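Local coordinates for protein viral CASP8 and FADD-like apoptosis regulator (Molluscum contagiosum virus subtype 1, PDB 2BBR) that blocks death-receptor-induced apoptosis by associating with FADD in the death-inducing signalling complex and interfering with caspase-8 recruitment, and also suppresses host NF-kappa-B activation, at residues H15-E24 and L67-R76; D25-A36 and T41-Q52. One frame throughout, in Å; residues are numbered along the deposited sequence.

Contact 1: residues H15-E24 and L67-R76; sequences HLLEELDSHE and LQRMDLLKSR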
loop_
_atom_site.group_PDB
_atom_site.type_symbol
_atom_site.label_atom_id
_atom_site.label_comp_id
_atom_site.label_asym_id
_atom_site.label_seq_id
_atom_site.Cartn_x
_atom_site.Cartn_y
_atom_site.Cartn_z
ATOM N N HIS A 15 -20.658 -1.889 -3.035
ATOM C CA HIS A 15 -21.433 -1.261 -1.978
ATOM C C HIS A 15 -20.485 -0.863 -0.846
ATOM O O HIS A 15 -20.614 0.204 -0.247
ATOM C CB HIS A 15 -22.505 -2.236 -1.485
ATOM C CG HIS A 15 -23.360 -1.692 -0.389
ATOM N ND1 HIS A 15 -23.114 -1.945 0.942
ATOM C CD2 HIS A 15 -24.463 -0.906 -0.426
ATOM C CE1 HIS A 15 -24.029 -1.343 1.678
ATOM N NE2 HIS A 15 -24.860 -0.706 0.873
ATOM N N LEU A 16 -19.522 -1.729 -0.564
ATOM C CA LEU A 16 -18.538 -1.454 0.473
ATOM C C LEU A 16 -17.731 -0.200 0.119
ATOM O O LEU A 16 -17.408 0.605 0.993
ATOM C CB LEU A 16 -17.599 -2.656 0.627
ATOM C CG LEU A 16 -16.417 -2.516 1.588
ATOM C CD1 LEU A 16 -16.913 -2.157 2.975
ATOM C CD2 LEU A 16 -15.627 -3.815 1.619
ATOM N N LEU A 17 -17.428 -0.029 -1.165
ATOM C CA LEU A 17 -16.644 1.116 -1.628
ATOM C C LEU A 17 -17.282 2.479 -1.377
ATOM O O LEU A 17 -16.581 3.489 -1.296
ATOM C CB LEU A 17 -16.339 0.981 -3.121
ATOM C CG LEU A 17 -15.385 -0.141 -3.537
ATOM C CD1 LEU A 17 -15.196 -0.110 -5.047
ATOM C CD2 LEU A 17 -14.050 0.028 -2.825
ATOM N N GLU A 18 -18.603 2.512 -1.267
ATOM C CA GLU A 18 -19.307 3.764 -1.022
ATOM C C GLU A 18 -18.946 4.307 0.355
ATOM O O GLU A 18 -19.272 5.447 0.690
ATOM C CB GLU A 18 -20.818 3.545 -1.110
ATOM C CG GLU A 18 -21.306 3.141 -2.491
ATOM C CD GLU A 18 -22.785 2.810 -2.513
ATOM O OE1 GLU A 18 -23.596 3.670 -2.109
ATOM O OE2 GLU A 18 -23.136 1.688 -2.938
ATOM N N GLU A 19 -18.267 3.486 1.149
ATOM C CA GLU A 19 -17.880 3.887 2.493
ATOM C C GLU A 19 -16.493 4.508 2.571
ATOM O O GLU A 19 -16.106 5.018 3.616
ATOM C CB GLU A 19 -17.952 2.686 3.439
ATOM C CG GLU A 19 -19.345 2.086 3.563
ATOM C CD GLU A 19 -20.371 3.102 4.022
ATOM O OE1 GLU A 19 -20.200 3.666 5.124
ATOM O OE2 GLU A 19 -21.349 3.340 3.282
ATOM N N LEU A 20 -15.749 4.470 1.471
ATOM C CA LEU A 20 -14.399 5.020 1.451
ATOM C C LEU A 20 -14.368 6.397 0.805
ATOM O O LEU A 20 -15.145 6.679 -0.106
ATOM C CB LEU A 20 -13.468 4.079 0.683
ATOM C CG LEU A 20 -13.466 2.612 1.116
ATOM C CD1 LEU A 20 -12.547 1.825 0.205
ATOM C CD2 LEU A 20 -13.022 2.487 2.563
ATOM N N ASP A 21 -13.469 7.254 1.279
ATOM C CA ASP A 21 -13.341 8.590 0.713
ATOM C C ASP A 21 -12.236 8.571 -0.336
ATOM O O ASP A 21 -11.638 7.524 -0.592
ATOM C CB ASP A 21 -13.061 9.629 1.812
ATOM C CG ASP A 21 -11.720 9.430 2.498
ATOM O OD1 ASP A 21 -11.557 9.956 3.620
ATOM O OD2 ASP A 21 -10.828 8.771 1.925
ATOM N N SER A 22 -11.965 9.720 -0.947
ATOM C CA SER A 22 -10.950 9.802 -1.991
ATOM C C SER A 22 -9.547 9.402 -1.557
ATOM O O SER A 22 -8.798 8.823 -2.342
ATOM C CB SER A 22 -10.925 11.212 -2.589
ATOM O OG SER A 22 -12.142 11.503 -3.252
ATOM N N HIS A 23 -9.177 9.715 -0.321
ATOM C CA HIS A 23 -7.848 9.351 0.151
ATOM C C HIS A 23 -7.750 7.830 0.244
ATOM O O HIS A 23 -6.790 7.224 -0.236
ATOM C CB HIS A 23 -7.565 9.967 1.520
ATOM C CG HIS A 23 -6.174 9.714 2.011
ATOM N ND1 HIS A 23 -5.065 10.305 1.443
ATOM C CD2 HIS A 23 -5.707 8.906 2.992
ATOM C CE1 HIS A 23 -3.977 9.873 2.053
ATOM N NE2 HIS A 23 -4.339 9.023 2.998
ATOM N N GLU A 24 -8.754 7.212 0.856
ATOM C CA GLU A 24 -8.777 5.765 0.996
ATOM C C GLU A 24 -8.772 5.085 -0.369
ATOM O O GLU A 24 -8.122 4.054 -0.542
ATOM C CB GLU A 24 -9.998 5.341 1.812
ATOM C CG GLU A 24 -9.962 5.860 3.240
ATOM C CD GLU A 24 -11.267 5.654 3.979
ATOM O OE1 GLU A 24 -12.314 6.091 3.462
ATOM O OE2 GLU A 24 -11.243 5.064 5.078
ATOM N N LEU A 67 -6.292 0.151 6.021
ATOM C CA LEU A 67 -6.975 1.446 6.011
ATOM C C LEU A 67 -7.484 1.796 7.406
ATOM O O LEU A 67 -8.044 2.872 7.622
ATOM C CB LEU A 67 -8.162 1.426 5.042
ATOM C CG LEU A 67 -7.904 1.318 3.538
ATOM C CD1 LEU A 67 -9.232 1.275 2.797
ATOM C CD2 LEU A 67 -7.078 2.501 3.071
ATOM N N GLN A 68 -7.298 0.873 8.342
ATOM C CA GLN A 68 -7.727 1.067 9.719
ATOM C C GLN A 68 -9.237 1.246 9.833
ATOM O O GLN A 68 -9.720 1.968 10.705
ATOM C CB GLN A 68 -7.005 2.273 10.327
ATOM C CG GLN A 68 -5.499 2.086 10.437
ATOM C CD GLN A 68 -5.119 1.003 11.428
ATOM O OE1 GLN A 68 -5.322 1.152 12.633
ATOM N NE2 GLN A 68 -4.571 -0.099 10.925
ATOM N N ARG A 69 -9.979 0.587 8.948
ATOM C CA ARG A 69 -11.433 0.666 8.975
ATOM C C ARG A 69 -11.994 -0.531 9.735
ATOM O O ARG A 69 -12.600 -1.439 9.163
ATOM C CB ARG A 69 -11.992 0.731 7.549
ATOM C CG ARG A 69 -11.639 2.028 6.814
ATOM C CD ARG A 69 -12.163 3.255 7.554
ATOM N NE ARG A 69 -13.617 3.232 7.678
ATOM C CZ ARG A 69 -14.462 3.720 6.775
ATOM N NH1 ARG A 69 -14.007 4.285 5.666
ATOM N NH2 ARG A 69 -15.769 3.634 6.978
ATOM N N MET A 70 -11.769 -0.525 11.044
ATOM C CA MET A 70 -12.243 -1.607 11.893
ATOM C C MET A 70 -13.766 -1.626 11.936
ATOM O O MET A 70 -14.372 -2.650 12.246
ATOM C CB MET A 70 -11.665 -1.469 13.302
ATOM C CG MET A 70 -10.249 -2.018 13.463
ATOM S SD MET A 70 -9.031 -1.357 12.301
ATOM C CE MET A 70 -7.563 -2.291 12.755
ATOM N N ASP A 71 -14.385 -0.489 11.624
ATOM C CA ASP A 71 -15.842 -0.409 11.589
ATOM C C ASP A 71 -16.366 -1.302 10.464
ATOM O O ASP A 71 -17.319 -2.060 10.648
ATOM C CB ASP A 71 -16.309 1.049 11.397
ATOM C CG ASP A 71 -15.751 1.699 10.138
ATOM O OD1 ASP A 71 -14.573 1.467 9.792
ATOM O OD2 ASP A 71 -16.495 2.475 9.499
ATOM N N LEU A 72 -15.716 -1.234 9.307
ATOM C CA LEU A 72 -16.124 -2.039 8.160
ATOM C C LEU A 72 -15.772 -3.518 8.340
ATOM O O LEU A 72 -16.483 -4.397 7.852
ATOM C CB LEU A 72 -15.500 -1.482 6.878
ATOM C CG LEU A 72 -15.927 -0.039 6.562
ATOM C CD1 LEU A 72 -15.255 0.427 5.279
ATOM C CD2 LEU A 72 -17.445 0.045 6.431
ATOM N N LEU A 73 -14.673 -3.798 9.037
ATOM C CA LEU A 73 -14.301 -5.185 9.292
ATOM C C LEU A 73 -15.407 -5.829 10.122
ATOM O O LEU A 73 -15.787 -6.977 9.890
ATOM C CB LEU A 73 -12.965 -5.260 10.038
ATOM C CG LEU A 73 -11.732 -5.050 9.151
ATOM C CD1 LEU A 73 -10.505 -4.807 10.009
ATOM C CD2 LEU A 73 -11.531 -6.260 8.251
ATOM N N LYS A 74 -15.928 -5.084 11.094
ATOM C CA LYS A 74 -17.007 -5.601 11.931
ATOM C C LYS A 74 -18.334 -5.733 11.181
ATOM O O LYS A 74 -18.939 -6.804 11.161
ATOM C CB LYS A 74 -17.226 -4.709 13.160
ATOM C CG LYS A 74 -16.181 -4.857 14.258
ATOM C CD LYS A 74 -16.518 -3.982 15.463
ATOM C CE LYS A 74 -16.398 -2.503 15.129
ATOM N NZ LYS A 74 -16.878 -1.634 16.237
ATOM N N SER A 75 -18.780 -4.649 10.552
ATOM C CA SER A 75 -20.068 -4.673 9.864
ATOM C C SER A 75 -20.158 -5.559 8.630
ATOM O O SER A 75 -21.211 -6.139 8.362
ATOM C CB SER A 75 -20.499 -3.252 9.491
ATOM O OG SER A 75 -19.674 -2.708 8.475
ATOM N N ARG A 76 -19.065 -5.677 7.883
ATOM C CA ARG A 76 -19.079 -6.482 6.670
ATOM C C ARG A 76 -18.549 -7.898 6.821
ATOM O O ARG A 76 -18.975 -8.797 6.093
ATOM C CB ARG A 76 -18.293 -5.771 5.568
ATOM C CG ARG A 76 -18.862 -4.418 5.172
ATOM C CD ARG A 76 -20.295 -4.552 4.693
ATOM N NE ARG A 76 -20.746 -3.376 3.955
ATOM C CZ ARG A 76 -20.880 -2.161 4.479
ATOM N NH1 ARG A 76 -20.598 -1.949 5.755
ATOM N NH2 ARG A 76 -21.302 -1.157 3.720
HETATM O O HOH W 1 -21.481 -4.224 1.524
HETATM O O HOH W 2 -18.135 5.138 6.000
HETATM O O HOH W 3 -23.049 0.997 4.352
HETATM O O HOH W 4 -8.885 5.172 6.335
#

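Contact 2: residues D25-A36 and T41-Q52; sequences DSLLLFLCHDAA and TVTQALCSLSQQ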
loop_
_atom_site.group_PDB
_atom_site.type_symbol
_atom_site.label_atom_id
_atom_site.label_comp_id
_atom_site.label_asym_id
_atom_site.label_seq_id
_atom_site.Cartn_x
_atom_site.Cartn_y
_atom_site.Cartn_z
ATOM N N ASP A 25 -9.475 5.663 -1.340
ATOM C CA ASP A 25 -9.504 5.098 -2.688
ATOM C C ASP A 25 -8.086 5.065 -3.254
ATOM O O ASP A 25 -7.676 4.080 -3.867
ATOM C CB ASP A 25 -10.372 5.939 -3.634
ATOM C CG ASP A 25 -11.849 5.871 -3.308
ATOM O OD1 ASP A 25 -12.289 4.867 -2.707
ATOM O OD2 ASP A 25 -12.574 6.822 -3.676
ATOM N N SER A 26 -7.349 6.155 -3.059
ATOM C CA SER A 26 -5.983 6.251 -3.556
ATOM C C SER A 26 -5.094 5.189 -2.918
ATOM O O SER A 26 -4.250 4.593 -3.583
ATOM C CB SER A 26 -5.420 7.646 -3.270
ATOM O OG SER A 26 -4.092 7.772 -3.742
ATOM N N LEU A 27 -5.280 4.961 -1.623
ATOM C CA LEU A 27 -4.487 3.960 -0.928
ATOM C C LEU A 27 -4.771 2.565 -1.476
ATOM O O LEU A 27 -3.852 1.772 -1.672
ATOM C CB LEU A 27 -4.763 3.997 0.580
ATOM C CG LEU A 27 -4.463 5.326 1.277
ATOM C CD1 LEU A 27 -4.723 5.200 2.767
ATOM C CD2 LEU A 27 -3.018 5.723 1.028
ATOM N N LEU A 28 -6.041 2.261 -1.729
ATOM C CA LEU A 28 -6.379 0.951 -2.263
ATOM C C LEU A 28 -5.834 0.789 -3.674
ATOM O O LEU A 28 -5.327 -0.274 -4.028
ATOM C CB LEU A 28 -7.892 0.734 -2.253
ATOM C CG LEU A 28 -8.542 0.620 -0.873
ATOM C CD1 LEU A 28 -9.982 0.159 -1.035
ATOM C CD2 LEU A 28 -7.770 -0.375 -0.012
ATOM N N LEU A 29 -5.935 1.835 -4.485
ATOM C CA LEU A 29 -5.410 1.757 -5.842
ATOM C C LEU A 29 -3.911 1.470 -5.793
ATOM O O LEU A 29 -3.392 0.701 -6.599
ATOM C CB LEU A 29 -5.682 3.054 -6.607
ATOM C CG LEU A 29 -7.105 3.220 -7.147
ATOM C CD1 LEU A 29 -7.253 4.583 -7.794
ATOM C CD2 LEU A 29 -7.401 2.118 -8.158
ATOM N N PHE A 30 -3.216 2.082 -4.839
ATOM C CA PHE A 30 -1.782 1.859 -4.686
ATOM C C PHE A 30 -1.524 0.401 -4.294
ATOM O O PHE A 30 -0.630 -0.251 -4.837
ATOM C CB PHE A 30 -1.221 2.799 -3.619
ATOM C CG PHE A 30 0.213 2.527 -3.262
ATOM C CD1 PHE A 30 1.256 3.050 -4.022
ATOM C CD2 PHE A 30 0.521 1.741 -2.161
ATOM C CE1 PHE A 30 2.591 2.790 -3.681
ATOM C CE2 PHE A 30 1.842 1.478 -1.818
ATOM C CZ PHE A 30 2.880 2.003 -2.576
ATOM N N LEU A 31 -2.314 -0.114 -3.357
ATOM C CA LEU A 31 -2.153 -1.499 -2.923
ATOM C C LEU A 31 -2.336 -2.473 -4.085
ATOM O O LEU A 31 -1.735 -3.552 -4.106
ATOM C CB LEU A 31 -3.164 -1.839 -1.821
ATOM C CG LEU A 31 -2.927 -1.247 -0.430
ATOM C CD1 LEU A 31 -4.072 -1.646 0.487
ATOM C CD2 LEU A 31 -1.593 -1.737 0.131
ATOM N N CYS A 32 -3.168 -2.082 -5.048
ATOM C CA CYS A 32 -3.456 -2.910 -6.217
ATOM C C CYS A 32 -2.591 -2.564 -7.421
ATOM O O CYS A 32 -2.836 -3.061 -8.517
ATOM C CB CYS A 32 -4.922 -2.748 -6.628
ATOM S SG CYS A 32 -6.129 -3.232 -5.388
ATOM N N HIS A 33 -1.573 -1.733 -7.218
ATOM C CA HIS A 33 -0.720 -1.293 -8.318
ATOM C C HIS A 33 -0.102 -2.389 -9.186
ATOM O O HIS A 33 -0.095 -2.272 -10.411
ATOM C CB HIS A 33 0.390 -0.389 -7.782
ATOM C CG HIS A 33 1.164 0.317 -8.853
ATOM N ND1 HIS A 33 0.640 1.351 -9.596
ATOM C CD2 HIS A 33 2.423 0.120 -9.314
ATOM C CE1 HIS A 33 1.541 1.761 -10.472
ATOM N NE2 HIS A 33 2.632 1.030 -10.321
ATOM N N ASP A 34 0.420 -3.441 -8.565
ATOM C CA ASP A 34 1.047 -4.527 -9.316
ATOM C C ASP A 34 0.047 -5.459 -9.987
ATOM O O ASP A 34 0.244 -5.878 -11.128
ATOM C CB ASP A 34 1.944 -5.358 -8.402
ATOM C CG ASP A 34 2.968 -4.521 -7.674
ATOM O OD1 ASP A 34 3.719 -3.785 -8.348
ATOM O OD2 ASP A 34 3.022 -4.603 -6.431
ATOM N N ALA A 35 -1.028 -5.785 -9.277
ATOM C CA ALA A 35 -2.037 -6.699 -9.803
ATOM C C ALA A 35 -3.016 -6.069 -10.789
ATOM O O ALA A 35 -3.440 -6.719 -11.746
ATOM C CB ALA A 35 -2.803 -7.332 -8.649
ATOM N N ALA A 36 -3.374 -4.811 -10.559
ATOM C CA ALA A 36 -4.320 -4.117 -11.428
ATOM C C ALA A 36 -3.672 -2.930 -12.131
ATOM O O ALA A 36 -3.905 -1.777 -11.768
ATOM C CB ALA A 36 -5.523 -3.652 -10.617
ATOM N N THR A 41 -9.673 3.847 -11.206
ATOM C CA THR A 41 -10.751 3.847 -10.222
ATOM C C THR A 41 -10.708 2.554 -9.413
ATOM O O THR A 41 -10.250 1.522 -9.904
ATOM C CB THR A 41 -12.134 3.954 -10.896
ATOM O OG1 THR A 41 -12.385 2.770 -11.663
ATOM C CG2 THR A 41 -12.185 5.165 -11.815
ATOM N N VAL A 42 -11.186 2.610 -8.174
ATOM C CA VAL A 42 -11.189 1.434 -7.314
ATOM C C VAL A 42 -12.046 0.326 -7.917
ATOM O O VAL A 42 -11.723 -0.856 -7.795
ATOM C CB VAL A 42 -11.725 1.770 -5.909
ATOM C CG1 VAL A 42 -11.623 0.549 -5.010
ATOM C CG2 VAL A 42 -10.939 2.927 -5.319
ATOM N N THR A 43 -13.137 0.713 -8.570
ATOM C CA THR A 43 -14.025 -0.257 -9.198
ATOM C C THR A 43 -13.247 -1.084 -10.216
ATOM O O THR A 43 -13.363 -2.309 -10.248
ATOM C CB THR A 43 -15.206 0.443 -9.907
ATOM O OG1 THR A 43 -16.014 1.118 -8.936
ATOM C CG2 THR A 43 -16.062 -0.571 -10.652
ATOM N N GLN A 44 -12.450 -0.411 -11.042
ATOM C CA GLN A 44 -11.652 -1.100 -12.050
ATOM C C GLN A 44 -10.684 -2.069 -11.393
ATOM O O GLN A 44 -10.546 -3.211 -11.824
ATOM C CB GLN A 44 -10.849 -0.107 -12.888
ATOM C CG GLN A 44 -11.677 0.833 -13.735
ATOM C CD GLN A 44 -10.814 1.695 -14.630
ATOM O OE1 GLN A 44 -9.851 2.313 -14.174
ATOM N NE2 GLN A 44 -11.153 1.744 -15.914
ATOM N N ALA A 45 -10.006 -1.603 -10.349
ATOM C CA ALA A 45 -9.044 -2.434 -9.639
ATOM C C ALA A 45 -9.697 -3.704 -9.101
ATOM O O ALA A 45 -9.164 -4.797 -9.269
ATOM C CB ALA A 45 -8.410 -1.642 -8.503
ATOM N N LEU A 46 -10.854 -3.559 -8.461
ATOM C CA LEU A 46 -11.560 -4.712 -7.912
ATOM C C LEU A 46 -11.978 -5.680 -9.011
ATOM O O LEU A 46 -11.868 -6.895 -8.851
ATOM C CB LEU A 46 -12.793 -4.263 -7.123
ATOM C CG LEU A 46 -12.529 -3.437 -5.863
ATOM C CD1 LEU A 46 -13.845 -3.153 -5.161
ATOM C CD2 LEU A 46 -11.591 -4.194 -4.935
ATOM N N CYS A 47 -12.462 -5.143 -10.125
ATOM C CA CYS A 47 -12.877 -5.984 -11.239
ATOM C C CYS A 47 -11.674 -6.764 -11.754
ATOM O O CYS A 47 -11.775 -7.950 -12.060
ATOM C CB CYS A 47 -13.471 -5.131 -12.362
ATOM S SG CYS A 47 -15.016 -4.286 -11.921
ATOM N N SER A 48 -10.532 -6.091 -11.843
ATOM C CA SER A 48 -9.317 -6.737 -12.311
ATOM C C SER A 48 -8.914 -7.861 -11.358
ATOM O O SER A 48 -8.531 -8.945 -11.793
ATOM C CB SER A 48 -8.183 -5.720 -12.418
ATOM O OG SER A 48 -7.015 -6.338 -12.921
ATOM N N LEU A 49 -8.999 -7.601 -10.055
ATOM C CA LEU A 49 -8.649 -8.620 -9.074
ATOM C C LEU A 49 -9.626 -9.787 -9.159
ATOM O O LEU A 49 -9.234 -10.940 -9.017
ATOM C CB LEU A 49 -8.653 -8.036 -7.659
ATOM C CG LEU A 49 -7.577 -6.992 -7.347
ATOM C CD1 LEU A 49 -7.701 -6.572 -5.890
ATOM C CD2 LEU A 49 -6.191 -7.564 -7.613
ATOM N N SER A 50 -10.898 -9.484 -9.398
ATOM C CA SER A 50 -11.917 -10.524 -9.512
ATOM C C SER A 50 -11.599 -11.443 -10.691
ATOM O O SER A 50 -11.712 -12.663 -10.592
ATOM C CB SER A 50 -13.296 -9.891 -9.708
ATOM O OG SER A 50 -13.631 -9.056 -8.615
ATOM N N GLN A 51 -11.191 -10.843 -11.804
ATOM C CA GLN A 51 -10.845 -11.586 -13.013
ATOM C C GLN A 51 -9.719 -12.580 -12.760
ATOM O O GLN A 51 -9.659 -13.644 -13.378
ATOM C CB GLN A 51 -10.399 -10.620 -14.109
ATOM C CG GLN A 51 -11.497 -9.754 -14.682
ATOM C CD GLN A 51 -10.940 -8.564 -15.432
ATOM O OE1 GLN A 51 -9.894 -8.658 -16.074
ATOM N NE2 GLN A 51 -11.638 -7.438 -15.362
ATOM N N GLN A 52 -8.824 -12.215 -11.850
ATOM C CA GLN A 52 -7.672 -13.041 -11.513
ATOM C C GLN A 52 -7.919 -13.916 -10.291
ATOM O O GLN A 52 -7.047 -14.682 -9.887
ATOM C CB GLN A 52 -6.463 -12.140 -11.248
ATOM C CG GLN A 52 -6.022 -11.318 -12.448
ATOM C CD GLN A 52 -5.029 -10.237 -12.076
ATOM O OE1 GLN A 52 -5.407 -9.094 -11.810
ATOM N NE2 GLN A 52 -3.752 -10.593 -12.042
#

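Contact 1: residues H15-E24 and L67-R76
Arg69 of the 67-76 segment and Glu24 of helix 22-31 form the charged centre of this contact, part of a salt-bridge network with Asp71 in the first death effector domain. This charged group, the glutamate of the second helix with the Arg-x-Asp that starts at the N-cap of helix 70-77 and runs into its first turn, matches the charge triad (E/D-RxDL) known from death effector domains.

The polar evidence is strongest at Arg69. Its NH1 donates to Glu24 OE2 at 2.9 Å, on the syn side, with carboxylate and guanidinium only 7° from coplanar. The same NH1 donates to Glu19 O at 3.0 Å, nearly straight (168°) but from above the carbonyl plane. Side-on, NE and NH2 bind OD1 and OD2 of Asp71, both through syn lone pairs. With all three nitrogens engaged, the guanidinium has little freedom to rotate. Glu24 is itself held by a capping box: its OE1 accepts from Asp21 N, while Asp21 OD2 accepts from Glu24 N.

Apolar packing lies beneath. Leu72 CD1 sits over the centre of the Arg69 guanidinium, 3.6 Å above its plane, and meets Leu16 CD1 at 3.8 Å. Leu20 CD2 fits between Arg69 NH1 and Leu67 CD1, closing the layer toward helix 22-31.

At the far end, Leu16, with CG anti to N (chi1 175°), brings CD1 against Arg76 CG and over one face of the Arg76 guanidinium, offset toward the rim. Water mediates there: one molecule joins His15 ND1 to Arg76 NE, accepting from that NE at 2.7 Å.

Contact 2: residues D25-A36 and T41-Q52
Two consecutive helices of the first death effector domain, 22-31 and 42-51, pack here together with the turn that follows the earlier one. The short axes approach to 9.7 Å and cross at 32°, roughly parallel in direction, and the touching surface is mainly apolar.

At the start of helix 42-51, Val42 presents CG2 to the Asp25 side chain, 3.5 Å from its CB, the two side chains crossing at about a right angle. With CG1 anti to the backbone N (chi1 -176°), Val42 leaves that other branch for Leu28 CD1. Leu29 CD2 lies against the first turn, 3.4 Å from Thr41 O and 3.9 Å from Ala45 CB. Thr41 caps this same turn: its OG1 accepts from Gln44 N at 3.2 Å, and the weak return bond from Thr41 N to Gln44 OE1 completes a capping box.

Small residues let the post-helical turn come close. Ala36 and Ala45 have their CA atoms only 5.3 Å apart, and Ala36 CB also meets Ser48 CB. Leu49 splits its branches, CD1 against Cys32 SG at 3.7 Å and CD2 against Ala35 CB at 3.6 Å.

On other faces, Phe30 packs on helices 95-104 and 136-145, while Leu46 rests on helix 10-17. Such packing of successive helices belongs to the helical bundle of the death-domain superfamily.

How the contacts relate
From the N terminus, helix 10-17 leads through the 18-21 turn into helix 22-31, and the chain then runs through helices 42-51 and 57-66 before 67-76 returns to 15-24, where contact 1 closes the long loop. Contact 2 closes a much shorter one, with four residues between its segments, nested wholly inside the first. Helix 22-31 is common to both: its first turn serves contact 1 and the remainder contact 2. Their centres lie about 15 Å apart, yet leucines join them, Leu20 and Leu67 packing on Leu28 while Leu17 packs on Val42 and Leu46. Together they tie four helices of one domain, 10-17, 22-31, 42-51 and 70-77.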